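Local coordinates for separin (Saccharomyces cerevisiae, PDB 5U1T), which cleaves the MCD1/SCC1 subunit of cohesin at the onset of anaphase to drive chromosome segregation, and is inactivated by securin for most of the cell cycle, at residues 576-581 against 618-623; 612-617 against 826-831; 832-837 against 869-874; 838-843 against 853-858. One frame throughout, in Å; residues are numbered along the deposited sequence.

Contact 1: residues 576-581 against 618-623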
# COMPACT_ATOMS: atom_id res chain seq x y z
N THR A 576 -12.73 -10.58 -12.00
CA THR A 576 -13.69 -11.43 -12.66
C THR A 576 -13.64 -12.85 -12.25
O THR A 576 -14.64 -13.46 -11.97
CB THR A 576 -13.43 -11.48 -14.16
OG1 THR A 576 -13.13 -10.18 -14.64
CG2 THR A 576 -14.63 -12.00 -14.87
N ASN A 577 -12.45 -13.39 -12.27
CA ASN A 577 -12.28 -14.80 -11.95
C ASN A 577 -11.68 -15.10 -10.59
O ASN A 577 -11.45 -16.27 -10.28
CB ASN A 577 -11.40 -15.47 -13.00
CG ASN A 577 -12.08 -15.58 -14.32
OD1 ASN A 577 -13.25 -15.98 -14.40
ND2 ASN A 577 -11.38 -15.18 -15.38
N LEU A 578 -11.43 -14.06 -9.80
CA LEU A 578 -10.73 -14.21 -8.52
C LEU A 578 -11.39 -15.25 -7.61
O LEU A 578 -10.72 -16.13 -7.05
CB LEU A 578 -10.66 -12.86 -7.80
CG LEU A 578 -9.80 -12.79 -6.54
CD1 LEU A 578 -8.58 -13.68 -6.66
CD2 LEU A 578 -9.36 -11.36 -6.29
N SER A 579 -12.69 -15.12 -7.45
CA SER A 579 -13.44 -16.00 -6.57
C SER A 579 -13.51 -17.45 -7.12
O SER A 579 -13.24 -18.42 -6.40
CB SER A 579 -14.82 -15.41 -6.36
OG SER A 579 -15.58 -16.28 -5.56
N LYS A 580 -13.87 -17.58 -8.40
CA LYS A 580 -13.85 -18.87 -9.11
C LYS A 580 -12.55 -19.64 -8.86
O LYS A 580 -12.60 -20.79 -8.42
CB LYS A 580 -14.04 -18.66 -10.62
CG LYS A 580 -15.11 -19.53 -11.26
CD LYS A 580 -14.56 -20.30 -12.50
CE LYS A 580 -15.59 -21.36 -12.98
NZ LYS A 580 -15.16 -22.21 -14.16
N ILE A 581 -11.41 -19.01 -9.11
CA ILE A 581 -10.14 -19.71 -9.02
C ILE A 581 -9.61 -19.88 -7.59
O ILE A 581 -8.86 -20.81 -7.34
CB ILE A 581 -9.04 -19.02 -9.90
CG1 ILE A 581 -8.59 -17.69 -9.32
CG2 ILE A 581 -9.53 -18.83 -11.33
CD1 ILE A 581 -7.66 -16.94 -10.22
N ASN A 618 -8.30 -6.82 -2.53
CA ASN A 618 -9.68 -6.66 -2.97
C ASN A 618 -10.68 -6.95 -1.86
O ASN A 618 -11.89 -6.97 -2.09
CB ASN A 618 -9.98 -7.55 -4.17
CG ASN A 618 -9.46 -6.97 -5.45
OD1 ASN A 618 -8.59 -7.54 -6.11
ND2 ASN A 618 -9.98 -5.80 -5.82
N ASN A 619 -10.14 -7.14 -0.65
CA ASN A 619 -10.93 -7.37 0.55
C ASN A 619 -11.85 -8.58 0.37
O ASN A 619 -13.03 -8.53 0.65
CB ASN A 619 -11.74 -6.11 0.93
CG ASN A 619 -10.90 -4.81 0.90
OD1 ASN A 619 -10.03 -4.60 1.75
ND2 ASN A 619 -11.18 -3.94 -0.08
N PHE A 620 -11.30 -9.69 -0.11
CA PHE A 620 -12.07 -10.92 -0.23
C PHE A 620 -11.87 -11.69 1.05
O PHE A 620 -11.54 -12.87 1.02
CB PHE A 620 -11.62 -11.76 -1.43
CG PHE A 620 -12.16 -11.31 -2.76
CD1 PHE A 620 -12.45 -9.98 -3.01
CD2 PHE A 620 -12.36 -12.23 -3.77
CE1 PHE A 620 -12.93 -9.58 -4.26
CE2 PHE A 620 -12.83 -11.82 -5.02
CZ PHE A 620 -13.12 -10.50 -5.26
N ASP A 621 -12.06 -11.01 2.18
CA ASP A 621 -11.57 -11.48 3.47
C ASP A 621 -12.06 -12.88 3.88
O ASP A 621 -11.36 -13.58 4.62
CB ASP A 621 -11.95 -10.45 4.55
CG ASP A 621 -11.56 -9.01 4.16
OD1 ASP A 621 -10.48 -8.81 3.56
OD2 ASP A 621 -12.35 -8.08 4.45
N LYS A 622 -13.23 -13.29 3.41
CA LYS A 622 -13.77 -14.61 3.72
C LYS A 622 -12.92 -15.70 3.06
O LYS A 622 -12.44 -16.63 3.72
CB LYS A 622 -15.22 -14.70 3.24
CG LYS A 622 -16.00 -15.90 3.72
CD LYS A 622 -17.42 -15.85 3.16
CE LYS A 622 -18.49 -16.16 4.21
NZ LYS A 622 -18.57 -17.62 4.62
N LEU A 623 -12.74 -15.56 1.75
CA LEU A 623 -11.87 -16.43 0.96
C LEU A 623 -10.46 -16.40 1.53
O LEU A 623 -9.84 -17.44 1.68
CB LEU A 623 -11.87 -16.00 -0.52
CG LEU A 623 -13.18 -16.34 -1.24
CD1 LEU A 623 -13.21 -15.80 -2.66
CD2 LEU A 623 -13.41 -17.84 -1.22
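L578 carries its CG anti to the backbone N (chi1 -172°), and F620 has its CG anti to the carbonyl carbon (chi1 -80°); these two settings bring leucine and ring together. The CD2 methyl of L578 lies over one face of the F620 ring. It is 4.0 Å from the ring centroid and 22° off the normal, a CH-pi contact displaced toward the rim. The leucine also meets the ring margin, with L578 CG 3.5 Å from F620 CE2. The backbone N of S579 comes near the edge of the same ring, 4.1 Å from F620 CE2.

N619, with positive phi, is the C-prime residue of a Schellman motif that ends helix 602-617. The chain then turns at F620, the N-cap of helix 621-633 and the centre of an inverse gamma turn. The ring thus projects from the joint between two successive helices onto the start of helix 578-590.

In the first turn of helix 621-633, L623 adds a smaller touch, its CD1 methyl 3.8 Å from the hydroxyl oxygen S579 OG. No hydrogen bond crosses this interface. L611, Y614 and L615 of helix 602-617 pack against L578 as well.

Contact 2: residues 612-617 against 826-831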
# COMPACT_ATOMS: atom_id res chain seq x y z
N LEU A 612 -3.10 -14.59 -2.23
CA LEU A 612 -3.36 -14.02 -0.92
C LEU A 612 -3.32 -12.50 -1.01
O LEU A 612 -4.23 -11.82 -0.54
CB LEU A 612 -2.34 -14.51 0.10
CG LEU A 612 -2.40 -15.96 0.56
CD1 LEU A 612 -1.30 -16.22 1.55
CD2 LEU A 612 -3.73 -16.28 1.18
N CYS A 613 -2.26 -11.99 -1.63
CA CYS A 613 -2.10 -10.55 -1.81
C CYS A 613 -3.20 -9.92 -2.67
O CYS A 613 -3.61 -8.79 -2.40
CB CYS A 613 -0.73 -10.25 -2.39
SG CYS A 613 -0.45 -8.57 -2.97
N TYR A 614 -3.69 -10.62 -3.69
CA TYR A 614 -4.73 -10.01 -4.51
C TYR A 614 -6.10 -10.17 -3.85
O TYR A 614 -6.99 -9.36 -4.08
CB TYR A 614 -4.76 -10.61 -5.91
CG TYR A 614 -5.37 -9.76 -6.99
CD1 TYR A 614 -4.95 -8.45 -7.20
CD2 TYR A 614 -6.34 -10.27 -7.84
CE1 TYR A 614 -5.49 -7.67 -8.21
CE2 TYR A 614 -6.88 -9.50 -8.86
CZ TYR A 614 -6.45 -8.20 -9.03
OH TYR A 614 -6.97 -7.41 -10.03
N LEU A 615 -6.28 -11.23 -3.06
CA LEU A 615 -7.49 -11.38 -2.29
C LEU A 615 -7.60 -10.24 -1.26
O LEU A 615 -8.61 -9.55 -1.16
CB LEU A 615 -7.53 -12.73 -1.57
CG LEU A 615 -7.86 -13.99 -2.37
CD1 LEU A 615 -7.78 -15.18 -1.45
CD2 LEU A 615 -9.21 -13.92 -3.05
N ASN A 616 -6.53 -10.07 -0.51
CA ASN A 616 -6.43 -9.04 0.50
C ASN A 616 -6.61 -7.62 -0.04
O ASN A 616 -7.30 -6.80 0.56
CB ASN A 616 -5.09 -9.17 1.19
CG ASN A 616 -4.79 -8.01 2.07
OD1 ASN A 616 -4.45 -6.92 1.60
ND2 ASN A 616 -4.87 -8.25 3.37
N PHE A 617 -5.99 -7.32 -1.16
CA PHE A 617 -6.11 -6.01 -1.77
C PHE A 617 -7.54 -5.76 -2.26
O PHE A 617 -7.95 -4.61 -2.39
CB PHE A 617 -5.08 -5.89 -2.89
CG PHE A 617 -5.24 -4.67 -3.77
CD1 PHE A 617 -6.03 -4.72 -4.91
CD2 PHE A 617 -4.53 -3.52 -3.50
CE1 PHE A 617 -6.14 -3.63 -5.75
CE2 PHE A 617 -4.63 -2.43 -4.34
CZ PHE A 617 -5.46 -2.48 -5.46
N LEU A 826 -6.06 6.32 -12.61
CA LEU A 826 -5.92 4.98 -12.11
C LEU A 826 -6.90 4.03 -12.75
O LEU A 826 -7.84 4.46 -13.40
CB LEU A 826 -6.21 4.98 -10.64
CG LEU A 826 -5.87 3.63 -10.08
CD1 LEU A 826 -4.75 3.18 -10.98
CD2 LEU A 826 -5.38 3.83 -8.67
N GLU A 827 -6.68 2.74 -12.56
CA GLU A 827 -7.60 1.77 -13.09
C GLU A 827 -8.01 0.66 -12.13
O GLU A 827 -8.88 -0.08 -12.45
CB GLU A 827 -7.04 1.17 -14.38
CG GLU A 827 -7.47 1.89 -15.65
CD GLU A 827 -7.42 1.03 -16.91
OE1 GLU A 827 -8.34 0.22 -17.14
OE2 GLU A 827 -6.47 1.17 -17.70
N GLU A 828 -7.41 0.54 -10.95
CA GLU A 828 -7.82 -0.52 -10.02
C GLU A 828 -9.18 -0.23 -9.43
O GLU A 828 -9.34 0.68 -8.67
CB GLU A 828 -6.78 -0.77 -8.95
CG GLU A 828 -5.39 -1.09 -9.47
CD GLU A 828 -5.34 -2.33 -10.31
OE1 GLU A 828 -5.91 -3.34 -9.92
OE2 GLU A 828 -4.72 -2.29 -11.37
N PRO A 829 -10.15 -1.07 -9.72
CA PRO A 829 -11.54 -0.83 -9.34
C PRO A 829 -11.78 -0.68 -7.83
O PRO A 829 -12.54 0.19 -7.41
CB PRO A 829 -12.27 -2.06 -9.88
CG PRO A 829 -11.46 -2.44 -11.06
CD PRO A 829 -10.03 -2.23 -10.62
N ILE A 830 -11.13 -1.49 -7.01
CA ILE A 830 -11.33 -1.36 -5.58
C ILE A 830 -10.78 -0.06 -5.06
O ILE A 830 -11.24 0.44 -4.07
CB ILE A 830 -10.68 -2.51 -4.82
CG1 ILE A 830 -11.04 -2.45 -3.36
CG2 ILE A 830 -9.18 -2.42 -4.93
CD1 ILE A 830 -12.45 -2.85 -3.10
N ILE A 831 -9.79 0.48 -5.72
CA ILE A 831 -9.24 1.74 -5.28
C ILE A 831 -10.09 2.89 -5.80
O ILE A 831 -10.41 3.81 -5.06
CB ILE A 831 -7.79 1.93 -5.73
CG1 ILE A 831 -6.91 0.80 -5.17
CG2 ILE A 831 -7.25 3.26 -5.23
CD1 ILE A 831 -6.77 0.81 -3.66
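F617 reaches across to three residues at the start of helix 829-845, and each meets its ring differently. I830 runs past it in the opposite direction. Its CG2 methyl lies 3.4 Å from F617 CE1. I831 crosses the phenylalanine at about a right angle. There I831 CG1 is 3.6 Å from F617 CZ, and the CD1 methyl of I831 sits beside CE2 and CZ. E828 comes to the rim instead, with its CB near the ring plane and 4.1 Å from F617 CZ. The carboxylate plane of E828 is turned 61° from the ring.

F617 CG is anti to the backbone N (chi1 170°), which sends the ring out toward the isoleucines. With the ring cut back to an alanine here, I830 and I831 would probably lose the aromatic surface they pack on, and a gap would open beside them. The contact is mainly apolar, with no hydrogen bond between the segments. Y614 OH is 4.2 Å from E828 OE1 but bonds instead to the backbone O of L574.

The contact joins the last turn of helix 602-617 to the first turn of helix 829-845, for which E828 is the N-cap. Helix 782-805 covers the same region, with L786 and K790 on F617 and L789 on E828.

Contact 3: residues 832-837 against 869-874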
# COMPACT_ATOMS: atom_id res chain seq x y z
N VAL A 832 -10.46 2.82 -7.07
CA VAL A 832 -11.33 3.81 -7.67
C VAL A 832 -12.66 3.88 -6.91
O VAL A 832 -13.13 4.97 -6.58
CB VAL A 832 -11.56 3.51 -9.15
CG1 VAL A 832 -12.61 4.41 -9.75
CG2 VAL A 832 -10.26 3.66 -9.91
N TYR A 833 -13.25 2.72 -6.62
CA TYR A 833 -14.51 2.72 -5.87
C TYR A 833 -14.34 3.38 -4.50
O TYR A 833 -15.07 4.32 -4.19
CB TYR A 833 -15.08 1.32 -5.67
CG TYR A 833 -16.31 1.42 -4.78
CD1 TYR A 833 -17.45 2.07 -5.25
CD2 TYR A 833 -16.29 0.97 -3.46
CE1 TYR A 833 -18.55 2.24 -4.45
CE2 TYR A 833 -17.40 1.13 -2.65
CZ TYR A 833 -18.53 1.77 -3.15
OH TYR A 833 -19.65 1.95 -2.37
N ARG A 834 -13.41 2.88 -3.70
CA ARG A 834 -13.24 3.38 -2.34
C ARG A 834 -13.00 4.88 -2.31
O ARG A 834 -13.52 5.58 -1.42
CB ARG A 834 -12.08 2.68 -1.63
CG ARG A 834 -12.35 1.26 -1.25
CD ARG A 834 -13.62 1.12 -0.46
NE ARG A 834 -13.88 -0.28 -0.18
CZ ARG A 834 -13.46 -0.92 0.91
NH1 ARG A 834 -12.77 -0.27 1.83
NH2 ARG A 834 -13.73 -2.22 1.08
N CYS A 835 -12.24 5.39 -3.27
CA CYS A 835 -11.96 6.81 -3.31
C CYS A 835 -13.22 7.60 -3.66
O CYS A 835 -13.49 8.65 -3.07
CB CYS A 835 -10.86 7.14 -4.30
SG CYS A 835 -9.22 6.71 -3.76
N LEU A 836 -13.99 7.10 -4.61
CA LEU A 836 -15.23 7.77 -4.98
C LEU A 836 -16.25 7.73 -3.83
O LEU A 836 -17.05 8.66 -3.70
CB LEU A 836 -15.83 7.14 -6.23
CG LEU A 836 -15.11 7.52 -7.53
CD1 LEU A 836 -15.70 6.77 -8.72
CD2 LEU A 836 -15.17 9.03 -7.73
N HIS A 837 -16.21 6.67 -3.02
CA HIS A 837 -17.10 6.54 -1.89
C HIS A 837 -16.74 7.56 -0.85
O HIS A 837 -17.62 8.18 -0.25
CB HIS A 837 -17.02 5.13 -1.29
CG HIS A 837 -17.69 4.99 0.06
ND1 HIS A 837 -19.06 4.95 0.22
CD2 HIS A 837 -17.16 4.84 1.30
CE1 HIS A 837 -19.34 4.78 1.50
NE2 HIS A 837 -18.21 4.71 2.17
N GLU A 869 -20.55 -10.13 -3.55
CA GLU A 869 -20.68 -11.21 -2.56
C GLU A 869 -19.37 -11.52 -1.84
O GLU A 869 -19.39 -12.06 -0.75
CB GLU A 869 -21.21 -12.49 -3.20
CG GLU A 869 -22.36 -12.29 -4.17
CD GLU A 869 -23.57 -13.20 -3.88
OE1 GLU A 869 -23.67 -14.30 -4.50
OE2 GLU A 869 -24.44 -12.79 -3.05
N ALA A 870 -18.23 -11.18 -2.44
CA ALA A 870 -16.95 -11.51 -1.82
C ALA A 870 -16.40 -10.41 -0.90
O ALA A 870 -15.79 -10.70 0.13
CB ALA A 870 -15.93 -11.84 -2.90
N ASP A 871 -16.62 -9.16 -1.30
CA ASP A 871 -16.18 -7.99 -0.53
C ASP A 871 -17.31 -7.34 0.31
O ASP A 871 -17.98 -6.42 -0.15
CB ASP A 871 -15.58 -6.96 -1.47
CG ASP A 871 -14.92 -5.82 -0.74
OD1 ASP A 871 -15.00 -5.76 0.51
OD2 ASP A 871 -14.32 -4.95 -1.43
N ILE A 872 -17.49 -7.80 1.55
CA ILE A 872 -18.61 -7.32 2.36
C ILE A 872 -18.41 -5.86 2.78
O ILE A 872 -19.36 -5.11 2.84
CB ILE A 872 -18.86 -8.22 3.61
CG1 ILE A 872 -20.12 -7.76 4.36
CG2 ILE A 872 -17.67 -8.21 4.56
CD1 ILE A 872 -21.35 -7.61 3.48
N THR A 873 -17.17 -5.46 3.04
CA THR A 873 -16.90 -4.10 3.44
C THR A 873 -17.14 -3.10 2.29
O THR A 873 -17.57 -1.97 2.55
CB THR A 873 -15.46 -3.94 4.02
OG1 THR A 873 -14.49 -4.32 3.05
CG2 THR A 873 -15.28 -4.82 5.24
N SER A 874 -16.91 -3.47 1.03
CA SER A 874 -17.32 -2.60 -0.07
C SER A 874 -18.83 -2.60 -0.29
O SER A 874 -19.39 -1.62 -0.77
CB SER A 874 -16.65 -2.98 -1.39
OG SER A 874 -15.32 -2.55 -1.45
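R834 meets S874 side-on with two nitrogens. NE and NH2 of R834 both donate to the single oxygen S874 OG, each at 3.0 Å, with N-H...O angles of 150° and 145°. The hydroxyl oxygen lies almost exactly in the guanidinium plane. A bend at chi2 (-53°) turns the arginine chain, which is then extended at chi3, and delivers the guanidinium edge to the start of helix 872-881. R834 NH2 also makes a weak bond to T873 OG1. Its salt bridge to D871 OD2 is long, at 3.8 Å.

D871 organises these acceptors. It is the N-cap of helix 872-881, and its OD1 takes the capping bond from S874 N at 3.0 Å. The same OD1 accepts from T873 OG1, which comes nearly along the C-O axis. T873 holds this OG1 between its backbone N and carbonyl carbon, where it reaches both D871 OD1 and R834 NH2. S874 OG in turn donates to D871 OD2 and meets it from above the carboxylate plane. S874 OG thus gives its proton to the aspartate and accepts twice from the arginine. D871 holds both hydroxyl groups that R834 meets, while the positive guanidinium probably offsets some of the aspartate's charge.

Y833 adds a looser touch, its CE2 3.9 Å from S874 O.

The contact joins the first half of helix 829-845 to the N-terminus of helix 872-881. M877 of the latter packs on R834, and F878 on Y833. Helix 849-863 lies on Y833 through A859, A862 and the ring of F863. Helix 809-825 packs on C835.

Contact 4: residues 838-843 against 853-858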
# COMPACT_ATOMS: atom_id res chain seq x y z
N PHE A 838 -15.43 7.74 -0.65
CA PHE A 838 -14.91 8.73 0.29
C PHE A 838 -15.21 10.16 -0.17
O PHE A 838 -15.70 10.96 0.61
CB PHE A 838 -13.42 8.55 0.46
CG PHE A 838 -12.82 9.50 1.44
CD1 PHE A 838 -12.81 9.20 2.79
CD2 PHE A 838 -12.27 10.70 1.00
CE1 PHE A 838 -12.26 10.07 3.70
CE2 PHE A 838 -11.73 11.58 1.91
CZ PHE A 838 -11.71 11.27 3.25
N LEU A 839 -14.90 10.48 -1.42
CA LEU A 839 -15.11 11.82 -1.91
C LEU A 839 -16.59 12.18 -1.83
O LEU A 839 -16.98 13.32 -1.55
CB LEU A 839 -14.58 11.96 -3.34
CG LEU A 839 -13.07 12.14 -3.43
CD1 LEU A 839 -12.62 12.14 -4.86
CD2 LEU A 839 -12.63 13.42 -2.78
N HIS A 840 -17.43 11.18 -2.04
CA HIS A 840 -18.85 11.42 -2.01
C HIS A 840 -19.28 11.84 -0.61
O HIS A 840 -20.02 12.81 -0.47
CB HIS A 840 -19.61 10.19 -2.45
CG HIS A 840 -21.08 10.29 -2.19
ND1 HIS A 840 -21.67 9.73 -1.07
CD2 HIS A 840 -22.06 10.90 -2.88
CE1 HIS A 840 -22.97 9.98 -1.11
NE2 HIS A 840 -23.23 10.68 -2.19
N ARG A 841 -18.81 11.13 0.41
CA ARG A 841 -19.07 11.53 1.79
C ARG A 841 -18.53 12.94 2.03
O ARG A 841 -19.15 13.76 2.71
CB ARG A 841 -18.44 10.55 2.79
CG ARG A 841 -18.48 11.01 4.26
CD ARG A 841 -17.73 10.01 5.17
NE ARG A 841 -17.42 10.51 6.51
CZ ARG A 841 -18.25 10.51 7.55
NH1 ARG A 841 -17.85 10.99 8.73
NH2 ARG A 841 -19.50 10.03 7.44
N TYR A 842 -17.38 13.24 1.44
CA TYR A 842 -16.79 14.54 1.66
C TYR A 842 -17.66 15.64 1.05
O TYR A 842 -17.79 16.71 1.62
CB TYR A 842 -15.37 14.59 1.09
CG TYR A 842 -14.83 15.99 1.04
CD1 TYR A 842 -14.48 16.66 2.21
CD2 TYR A 842 -14.70 16.67 -0.17
CE1 TYR A 842 -14.01 17.94 2.18
CE2 TYR A 842 -14.22 17.95 -0.21
CZ TYR A 842 -13.88 18.58 0.98
OH TYR A 842 -13.41 19.86 0.96
N TYR A 843 -18.25 15.37 -0.11
CA TYR A 843 -19.07 16.36 -0.79
C TYR A 843 -20.37 16.54 -0.05
O TYR A 843 -20.99 17.59 -0.12
CB TYR A 843 -19.30 15.97 -2.26
CG TYR A 843 -18.04 16.16 -3.06
CD1 TYR A 843 -17.19 17.23 -2.79
CD2 TYR A 843 -17.67 15.27 -4.07
CE1 TYR A 843 -16.02 17.43 -3.49
CE2 TYR A 843 -16.49 15.47 -4.79
CZ TYR A 843 -15.67 16.55 -4.49
OH TYR A 843 -14.50 16.76 -5.16
N ASN A 853 -23.84 14.56 -6.21
CA ASN A 853 -24.60 13.77 -7.18
C ASN A 853 -23.72 13.07 -8.18
O ASN A 853 -23.91 11.90 -8.47
CB ASN A 853 -25.59 14.66 -7.93
CG ASN A 853 -26.64 15.22 -7.03
OD1 ASN A 853 -27.02 14.59 -6.03
ND2 ASN A 853 -27.13 16.42 -7.36
N ILE A 854 -22.76 13.81 -8.74
CA ILE A 854 -21.87 13.27 -9.74
C ILE A 854 -21.04 12.13 -9.16
O ILE A 854 -20.85 11.12 -9.84
CB ILE A 854 -20.94 14.35 -10.31
CG1 ILE A 854 -21.69 15.18 -11.36
CG2 ILE A 854 -19.69 13.72 -10.91
CD1 ILE A 854 -20.99 16.48 -11.75
N THR A 855 -20.55 12.26 -7.93
CA THR A 855 -19.65 11.22 -7.44
C THR A 855 -20.42 10.05 -6.84
O THR A 855 -19.87 8.96 -6.70
CB THR A 855 -18.65 11.74 -6.40
OG1 THR A 855 -19.36 12.23 -5.27
CG2 THR A 855 -17.80 12.85 -6.97
N LEU A 856 -21.69 10.25 -6.51
CA LEU A 856 -22.54 9.12 -6.15
C LEU A 856 -22.80 8.26 -7.39
O LEU A 856 -22.79 7.03 -7.31
CB LEU A 856 -23.86 9.56 -5.53
CG LEU A 856 -24.85 8.42 -5.24
CD1 LEU A 856 -24.29 7.41 -4.24
CD2 LEU A 856 -26.16 8.96 -4.75
N GLY A 857 -23.04 8.90 -8.53
CA GLY A 857 -23.22 8.20 -9.79
C GLY A 857 -21.96 7.44 -10.19
O GLY A 857 -22.02 6.26 -10.57
N LYS A 858 -20.82 8.12 -10.10
CA LYS A 858 -19.55 7.49 -10.40
C LYS A 858 -19.30 6.34 -9.42
O LYS A 858 -18.97 5.23 -9.86
CB LYS A 858 -18.40 8.51 -10.37
CG LYS A 858 -18.38 9.47 -11.55
CD LYS A 858 -17.16 10.35 -11.55
CE LYS A 858 -17.26 11.39 -12.66
NZ LYS A 858 -16.10 12.32 -12.73
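H840 and T855 bring their CA atoms within 5.5 Å of each other where helices 838-843 and 853-858 run antiparallel, their directions 158° apart and their axes 8.7 Å apart at closest approach. T855 faces the other helix. Its OG1 stands between the backbone N and the carbonyl carbon (chi1 62°) and comes 3.4 Å from H840 CA. The hydroxyl does not bond across the interface; its hydrogen bond goes back to L851 O, one turn earlier in its own helix. The other branch, T855 CG2, meets the edge of the Y843 ring, 3.7 Å from Y843 CE2.

H840 lies alongside L856, both side chains pointing the same way. H840 CD2 is 3.5 Å from L856 CB. Farther out, the CD1 methyl of L856 sits over one face of the imidazole, 4.3 Å from its centroid, as a CH-pi contact. T855 OG1 is at the edge of that ring, close to its plane. Without the imidazole, as with an alanine in its place, L856 CD1 is likely to lose the ring face under it.

No hydrogen bond joins the two segments. Helices 829-845 and 849-863 follow each other with only a short linker, and close side-chain contact along near-antiparallel axes makes them a helical hairpin in the largely helical part of separase.

In the fold
Helix 829-845 runs through contacts 2, 3 and 4 in turn, meeting helix 602-617 at its start, helix 872-881 a little further on and helix 849-863 toward its end. Contact 1 lies beside contacts 2 and 3, its centre 10 Å from that of contact 2 and 13 Å from that of contact 3. It touches contact 3 where F620 CD2 is 3.7 Å from A870 CB. Contacts 3 and 4 meet where L836 CD1 is 3.6 Å from K858 CB; contact 4 is nested within the chain loop closed by contact 3. Contacts 1 and 4 do not touch, their nearest atoms being about 12 Å apart. All four lie away from C1497, the probable catalytic cysteine.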